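Local structure of predicted protein (Acinetobacter sp. RUH2624, 4MEA) at residues G27-S39 / T70-M82. The protein hydrolyses epoxides and is a secreted Cif-type virulence factor of the alpha/beta hydrolase fold. Residues are numbered along the deposited sequence; the frame is centred on the assembly and turned at random. Where two conformers were deposited one is given.
Sequences GLGQYAYAKGLSS and TWKMWEPVMLSYM
Gln-30, Tyr-33 and Gly-36 follow Lys-72, Glu-75 and Leu-79, their CA atoms 5.5 to 7.8 Å apart, as the loop of 27-39 runs along 70-82. A type II turn from Ala-34 to Leu-37 then swings the chain toward the strand that follows; Gly-36, at positive phi, has no CB to jam against Lys-35 O or crowd Met-82 CE. The axes of short segments 37-39 and 75-81 make 130°.

Three side chains of 70-82 grip the loop backbone. Trp-71 donates NE1 to Gln-30 O (2.9 Å, 160° at the hydrogen), in the indole plane. Lys-72 bends at chi2 (71°), bringing NZ 2.9 Å from Ala-32 O, above the carbonyl plane. NZ also forms a salt bridge to Glu-75 OE1 (2.7 Å). Glu-75 spends its other oxygen, OE2, on Ala-34 N at 2.8 Å. Small Ala-34 rests CB against Leu-79 CD1, while branched Leu-37 spreads CD1 to Glu-75 CG (3.9 Å) and CD2 to Met-82 SD (4.1 Å).

The contact fastens the segment leading into strand 37-44, outermost within this chain, to the helix following strand 61-64 of the alpha/beta hydrolase sheet. Val-52 of strand 47-54 touches Leu-37, Trp-71 and Met-78, and helix 307-323 flanks helix 75-81.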
ATOM      1  N   GLY A  27      18.286  22.005  18.810  1.00 11.60           N
ATOM      2  CA  GLY A  27      18.482  22.565  17.479  1.00 13.80           C
ATOM      3  C   GLY A  27      19.243  21.655  16.522  1.00 17.21           C
ATOM      4  O   GLY A  27      20.116  22.107  15.775  1.00 14.75           O
ATOM      5  N   LEU A  28      18.907  20.366  16.534  1.00 12.02           N
ATOM      6  CA  LEU A  28      19.557  19.390  15.657  1.00 11.55           C
ATOM      7  C   LEU A  28      18.700  19.156  14.412  1.00  8.20           C
ATOM      8  O   LEU A  28      17.634  19.748  14.269  1.00  9.87           O
ATOM      9  CB  LEU A  28      19.751  18.071  16.404  1.00 13.23           C
ATOM     10  CG  LEU A  28      20.438  18.136  17.774  1.00 15.74           C
ATOM     11  CD1 LEU A  28      20.669  16.728  18.303  1.00 23.19           C
ATOM     12  CD2 LEU A  28      21.754  18.912  17.710  1.00 20.55           C
ATOM     13  N   GLY A  29      19.151  18.287  13.518  1.00  9.15           N
ATOM     14  CA  GLY A  29      18.326  17.903  12.380  1.00 10.45           C
ATOM     15  C   GLY A  29      17.931  19.065  11.484  1.00 11.53           C
ATOM     16  O   GLY A  29      18.794  19.817  11.019  1.00 15.29           O
ATOM     17  N   GLN A  30      16.630  19.217  11.234  1.00 12.60           N
ATOM     18  CA  GLN A  30      16.159  20.261  10.319  1.00  7.27           C
ATOM     19  C   GLN A  30      16.441  21.669  10.843  1.00  9.80           C
ATOM     20  O   GLN A  30      16.382  22.645  10.087  1.00  7.17           O
ATOM     21  CB  GLN A  30      14.662  20.111  10.003  1.00 13.01           C
ATOM     22  CG  GLN A  30      13.718  20.291  11.199  1.00 12.27           C
ATOM     23  CD  GLN A  30      12.261  20.360  10.784  1.00 12.81           C
ATOM     24  OE1 GLN A  30      11.938  20.782   9.672  1.00 13.25           O
ATOM     25  NE2 GLN A  30      11.370  19.944  11.679  1.00  8.70           N
ATOM     26  N   TYR A  31      16.752  21.772  12.131  1.00 10.80           N
ATOM     27  CA  TYR A  31      16.973  23.077  12.752  1.00 16.90           C
ATOM     28  C   TYR A  31      18.454  23.434  12.788  1.00 20.14           C
ATOM     29  O   TYR A  31      18.821  24.522  13.224  1.00 15.61           O
ATOM     30  CB  TYR A  31      16.414  23.099  14.179  1.00 13.39           C
ATOM     31  CG  TYR A  31      15.001  22.573  14.300  1.00 13.38           C
ATOM     32  CD1 TYR A  31      13.914  23.361  13.938  1.00  6.44           C
ATOM     33  CD2 TYR A  31      14.754  21.290  14.791  1.00 11.03           C
ATOM     34  CE1 TYR A  31      12.613  22.880  14.047  1.00 11.65           C
ATOM     35  CE2 TYR A  31      13.459  20.802  14.913  1.00 10.87           C
ATOM     36  CZ  TYR A  31      12.390  21.605  14.533  1.00 13.97           C
ATOM     37  OH  TYR A  31      11.102  21.133  14.642  1.00  8.67           O
ATOM     38  N   ALA A  32      19.303  22.508  12.350  1.00 16.25           N
ATOM     39  CA  ALA A  32      20.746  22.728  12.372  1.00 15.63           C
ATOM     40  C   ALA A  32      21.262  23.141  11.001  1.00 16.41           C
ATOM     41  O   ALA A  32      21.106  22.410  10.026  1.00 13.82           O
ATOM     42  CB  ALA A  32      21.479  21.480  12.860  1.00 13.29           C
ATOM     43  N   TYR A  33      21.865  24.321  10.924  1.00 14.18           N
ATOM     44  CA  TYR A  33      22.411  24.868   9.680  0.54 15.73           C
ATOM     45  C   TYR A  33      23.910  25.147   9.860  1.00 19.15           C
ATOM     46  O   TYR A  33      24.276  25.819  10.818  1.00 14.20           O
ATOM     47  CB  TYR A  33      21.678  26.176   9.337  0.54 15.93           C
ATOM     48  CG  TYR A  33      20.208  26.176   9.728  0.54 13.29           C
ATOM     49  CD1 TYR A  33      19.264  25.504   8.957  0.54 17.41           C
ATOM     50  CD2 TYR A  33      19.765  26.838  10.871  0.54 11.87           C
ATOM     51  CE1 TYR A  33      17.920  25.485   9.310  0.54  9.82           C
ATOM     52  CE2 TYR A  33      18.416  26.827  11.230  0.54 14.63           C
ATOM     53  CZ  TYR A  33      17.504  26.146  10.440  0.54 13.23           C
ATOM     54  OH  TYR A  33      16.170  26.113  10.777  0.54 12.40           O
ATOM     55  N   ALA A  34      24.756  24.674   8.949  1.00 15.68           N
ATOM     56  CA  ALA A  34      26.198  24.876   9.089  1.00 18.78           C
ATOM     57  C   ALA A  34      26.617  26.328   8.849  1.00 18.99           C
ATOM     58  O   ALA A  34      25.890  27.100   8.215  1.00 11.91           O
ATOM     59  CB  ALA A  34      26.961  23.934   8.166  1.00 21.19           C
ATOM     60  N   LYS A  35      27.784  26.700   9.371  1.00 20.60           N
ATOM     61  CA  LYS A  35      28.302  28.053   9.177  1.00 22.24           C
ATOM     62  C   LYS A  35      28.347  28.365   7.684  1.00 18.70           C
ATOM     63  O   LYS A  35      28.813  27.546   6.882  1.00 17.91           O
ATOM     64  CB  LYS A  35      29.706  28.198   9.774  1.00 29.76           C
ATOM     65  CG  LYS A  35      30.267  29.611   9.666  1.00 38.29           C
ATOM     66  CD  LYS A  35      31.772  29.642   9.869  1.00 51.87           C
ATOM     67  CE  LYS A  35      32.501  29.011   8.690  1.00 59.06           C
ATOM     68  NZ  LYS A  35      33.981  29.123   8.831  1.00 64.32           N
ATOM     69  N   GLY A  36      27.850  29.541   7.315  1.00 15.03           N
ATOM     70  CA  GLY A  36      27.750  29.922   5.918  1.00 19.50           C
ATOM     71  C   GLY A  36      26.306  29.925   5.449  1.00 17.68           C
ATOM     72  O   GLY A  36      25.960  30.578   4.469  1.00 19.57           O
ATOM     73  N   LEU A  37      25.456  29.201   6.169  1.00 20.36           N
ATOM     74  CA  LEU A  37      24.059  29.047   5.781  1.00 19.67           C
ATOM     75  C   LEU A  37      23.149  29.858   6.695  1.00 22.10           C
ATOM     76  O   LEU A  37      23.407  29.990   7.893  1.00 19.40           O
ATOM     77  CB  LEU A  37      23.660  27.564   5.805  1.00 12.86           C
ATOM     78  CG  LEU A  37      24.499  26.675   4.883  1.00 15.92           C
ATOM     79  CD1 LEU A  37      24.071  25.196   4.940  1.00 12.29           C
ATOM     80  CD2 LEU A  37      24.431  27.201   3.460  1.00 13.72           C
ATOM     81  N   SER A  38      22.087  30.409   6.127  1.00 13.70           N
ATOM     82  CA  SER A  38      21.126  31.151   6.923  1.00 19.08           C
ATOM     83  C   SER A  38      19.730  30.585   6.726  1.00 17.16           C
ATOM     84  O   SER A  38      19.334  30.282   5.602  1.00 15.34           O
ATOM     85  CB  SER A  38      21.148  32.632   6.534  1.00 27.34           C
ATOM     86  OG  SER A  38      22.479  33.118   6.536  1.00 30.53           O
ATOM     87  N   SER A  39      19.001  30.450   7.832  1.00 13.43           N
ATOM     88  CA  SER A  39      17.616  30.002   7.825  1.00  9.12           C
ATOM     89  C   SER A  39      16.682  31.205   7.743  1.00 14.07           C
ATOM     90  O   SER A  39      16.798  32.141   8.530  1.00 13.89           O
ATOM     91  CB  SER A  39      17.322  29.194   9.087  1.00 10.24           C
ATOM     92  OG  SER A  39      15.945  28.890   9.191  1.00 11.20           O
ATOM     93  N   THR A  70      13.749  17.095   4.419  1.00 12.33           N
ATOM     94  CA  THR A  70      13.480  18.531   4.415  1.00 12.03           C
ATOM     95  C   THR A  70      14.638  19.158   3.647  1.00 10.03           C
ATOM     96  O   THR A  70      15.425  18.437   3.039  1.00  8.64           O
ATOM     97  CB  THR A  70      13.421  19.130   5.845  1.00 14.01           C
ATOM     98  OG1 THR A  70      14.706  19.022   6.465  1.00  6.79           O
ATOM     99  CG2 THR A  70      12.385  18.412   6.695  1.00 10.54           C
ATOM    100  N   TRP A  71      14.746  20.488   3.669  1.00 11.36           N
ATOM    101  CA  TRP A  71      15.895  21.185   3.090  1.00  9.75           C
ATOM    102  C   TRP A  71      17.199  20.490   3.514  1.00  9.61           C
ATOM    103  O   TRP A  71      18.163  20.429   2.750  1.00  7.64           O
ATOM    104  CB  TRP A  71      15.931  22.654   3.578  1.00  6.94           C
ATOM    105  CG  TRP A  71      16.450  22.723   4.968  1.00  9.47           C
ATOM    106  CD1 TRP A  71      15.725  22.639   6.118  1.00  9.85           C
ATOM    107  CD2 TRP A  71      17.826  22.816   5.364  1.00 10.28           C
ATOM    108  NE1 TRP A  71      16.564  22.681   7.208  1.00  9.74           N
ATOM    109  CE2 TRP A  71      17.858  22.786   6.770  1.00  9.94           C
ATOM    110  CE3 TRP A  71      19.032  22.912   4.663  1.00 11.71           C
ATOM    111  CZ2 TRP A  71      19.050  22.854   7.491  1.00  8.49           C
ATOM    112  CZ3 TRP A  71      20.218  22.987   5.384  1.00 11.81           C
ATOM    113  CH2 TRP A  71      20.216  22.952   6.776  1.00 11.45           C
ATOM    114  N   LYS A  72      17.217  19.987   4.748  1.00  8.29           N
ATOM    115  CA  LYS A  72      18.409  19.399   5.371  1.00 12.54           C
ATOM    116  C   LYS A  72      19.114  18.348   4.514  1.00 10.29           C
ATOM    117  O   LYS A  72      20.328  18.175   4.621  1.00  8.63           O
ATOM    118  CB  LYS A  72      18.043  18.803   6.742  1.00  7.46           C
ATOM    119  CG  LYS A  72      19.201  18.176   7.530  1.00  9.81           C
ATOM    120  CD  LYS A  72      20.158  19.246   8.062  1.00  9.15           C
ATOM    121  CE  LYS A  72      21.131  18.658   9.069  1.00  5.76           C
ATOM    122  NZ  LYS A  72      21.997  19.724   9.641  1.00 11.04           N
ATOM    123  N   MET A  73      18.368  17.656   3.652  1.00  7.83           N
ATOM    124  CA  MET A  73      18.966  16.581   2.865  1.00  7.37           C
ATOM    125  C   MET A  73      20.031  17.133   1.931  1.00 15.78           C
ATOM    126  O   MET A  73      20.927  16.415   1.508  1.00 10.98           O
ATOM    127  CB  MET A  73      17.908  15.803   2.066  1.00  9.59           C
ATOM    128  CG  MET A  73      17.256  16.580   0.907  1.00  7.52           C
ATOM    129  SD  MET A  73      16.477  15.444  -0.288  1.00  9.65           S
ATOM    130  CE  MET A  73      17.899  14.843  -1.204  1.00  9.97           C
ATOM    131  N   TRP A  74      19.940  18.423   1.627  1.00 12.61           N
ATOM    132  CA  TRP A  74      20.850  19.032   0.665  1.00 12.92           C
ATOM    133  C   TRP A  74      22.119  19.640   1.284  1.00 13.99           C
ATOM    134  O   TRP A  74      23.052  19.987   0.566  1.00 16.64           O
ATOM    135  CB  TRP A  74      20.110  20.099  -0.140  1.00  8.48           C
ATOM    136  CG  TRP A  74      18.893  19.586  -0.870  1.00  8.93           C
ATOM    137  CD1 TRP A  74      17.585  19.883  -0.595  1.00  8.27           C
ATOM    138  CD2 TRP A  74      18.876  18.700  -1.995  1.00 13.38           C
ATOM    139  NE1 TRP A  74      16.753  19.228  -1.483  1.00 10.13           N
ATOM    140  CE2 TRP A  74      17.523  18.500  -2.355  1.00 11.92           C
ATOM    141  CE3 TRP A  74      19.870  18.058  -2.739  1.00 10.36           C
ATOM    142  CZ2 TRP A  74      17.143  17.680  -3.424  1.00  7.91           C
ATOM    143  CZ3 TRP A  74      19.490  17.249  -3.805  1.00 10.71           C
ATOM    144  CH2 TRP A  74      18.140  17.066  -4.135  1.00 12.52           C
ATOM    145  N   GLU A  75      22.160  19.748   2.608  1.00 10.65           N
ATOM    146  CA  GLU A  75      23.221  20.512   3.280  1.00  7.31           C
ATOM    147  C   GLU A  75      24.656  20.230   2.797  1.00 13.38           C
ATOM    148  O   GLU A  75      25.413  21.165   2.522  1.00 15.75           O
ATOM    149  CB  GLU A  75      23.124  20.378   4.806  1.00 13.14           C
ATOM    150  CG  GLU A  75      24.003  21.379   5.567  1.00  9.91           C
ATOM    151  CD  GLU A  75      23.911  21.237   7.075  1.00 16.61           C
ATOM    152  OE1 GLU A  75      23.705  20.107   7.563  1.00 21.92           O
ATOM    153  OE2 GLU A  75      24.028  22.266   7.778  1.00 18.03           O
ATOM    154  N   PRO A  76      25.046  18.952   2.699  1.00 18.58           N
ATOM    155  CA  PRO A  76      26.439  18.719   2.291  1.00 20.89           C
ATOM    156  C   PRO A  76      26.739  19.210   0.872  1.00 16.54           C
ATOM    157  O   PRO A  76      27.849  19.682   0.620  1.00 14.86           O
ATOM    158  CB  PRO A  76      26.607  17.196   2.413  1.00 24.40           C
ATOM    159  CG  PRO A  76      25.231  16.643   2.530  1.00 23.47           C
ATOM    160  CD  PRO A  76      24.366  17.713   3.113  1.00 15.32           C
ATOM    161  N   VAL A  77      25.764  19.121  -0.030  1.00 12.14           N
ATOM    162  CA  VAL A  77      25.933  19.631  -1.391  1.00  9.54           C
ATOM    163  C   VAL A  77      25.974  21.152  -1.396  1.00 17.18           C
ATOM    164  O   VAL A  77      26.762  21.764  -2.123  1.00 16.76           O
ATOM    165  CB  VAL A  77      24.792  19.169  -2.326  1.00 12.33           C
ATOM    166  CG1 VAL A  77      25.015  19.692  -3.748  1.00  6.69           C
ATOM    167  CG2 VAL A  77      24.674  17.649  -2.316  1.00 12.17           C
ATOM    168  N   MET A  78      25.115  21.758  -0.580  1.00 14.62           N
ATOM    169  CA  MET A  78      25.074  23.206  -0.440  1.00 12.61           C
ATOM    170  C   MET A  78      26.427  23.731   0.017  1.00 19.94           C
ATOM    171  O   MET A  78      26.935  24.712  -0.523  1.00 21.55           O
ATOM    172  CB  MET A  78      23.993  23.606   0.560  1.00  8.99           C
ATOM    173  CG  MET A  78      22.577  23.362   0.065  1.00 12.64           C
ATOM    174  SD  MET A  78      21.349  23.653   1.346  1.00 14.79           S
ATOM    175  CE  MET A  78      21.204  25.448   1.389  1.00 11.83           C
ATOM    176  N   LEU A  79      27.007  23.075   1.016  1.00 17.12           N
ATOM    177  CA  LEU A  79      28.301  23.493   1.538  1.00 19.56           C
ATOM    178  C   LEU A  79      29.390  23.356   0.476  1.00 18.34           C
ATOM    179  O   LEU A  79      30.290  24.196   0.373  1.00 18.48           O
ATOM    180  CB  LEU A  79      28.655  22.702   2.803  1.00 15.82           C
ATOM    181  CG  LEU A  79      27.779  23.032   4.022  1.00 15.31           C
ATOM    182  CD1 LEU A  79      28.089  22.111   5.188  1.00 13.65           C
ATOM    183  CD2 LEU A  79      27.966  24.476   4.430  1.00 18.18           C
ATOM    184  N   SER A  80      29.274  22.310  -0.332  1.00 14.94           N
ATOM    185  CA  SER A  80      30.242  22.033  -1.387  0.50 21.83           C
ATOM    186  C   SER A  80      30.207  23.078  -2.497  1.00 22.66           C
ATOM    187  O   SER A  80      31.222  23.349  -3.134  1.00 24.58           O
ATOM    188  CB  SER A  80      29.992  20.648  -1.992  0.50 22.99           C
ATOM    189  OG  SER A  80      30.212  19.622  -1.045  0.50 21.10           O
ATOM    190  N   TYR A  81      29.036  23.663  -2.731  1.00 16.75           N
ATOM    191  CA  TYR A  81      28.876  24.582  -3.860  1.00 17.34           C
ATOM    192  C   TYR A  81      28.882  26.071  -3.500  1.00 19.81           C
ATOM    193  O   TYR A  81      29.056  26.924  -4.376  1.00 24.06           O
ATOM    194  CB  TYR A  81      27.596  24.257  -4.636  1.00 16.97           C
ATOM    195  CG  TYR A  81      27.613  22.914  -5.340  1.00 25.34           C
ATOM    196  CD1 TYR A  81      28.795  22.202  -5.506  1.00 23.15           C
ATOM    197  CD2 TYR A  81      26.443  22.359  -5.842  1.00 21.58           C
ATOM    198  CE1 TYR A  81      28.807  20.970  -6.157  1.00 22.18           C
ATOM    199  CE2 TYR A  81      26.446  21.133  -6.495  1.00 21.35           C
ATOM    200  CZ  TYR A  81      27.628  20.444  -6.651  1.00 23.84           C
ATOM    201  OH  TYR A  81      27.621  19.226  -7.301  1.00 23.62           O
ATOM    202  N   MET A  82      28.702  26.393  -2.226  1.00 17.43           N
ATOM    203  CA  MET A  82      28.431  27.784  -1.855  1.00 19.99           C
ATOM    204  C   MET A  82      29.585  28.747  -2.139  1.00 20.08           C
ATOM    205  O   MET A  82      29.367  29.949  -2.286  1.00 23.21           O
ATOM    206  CB  MET A  82      27.963  27.899  -0.403  1.00 18.03           C
ATOM    207  CG  MET A  82      28.963  27.414   0.631  1.00 20.00           C
ATOM    208  SD  MET A  82      28.327  27.707   2.293  1.00 25.73           S
ATOM    209  CE  MET A  82      29.783  27.291   3.248  1.00 22.75           C
TER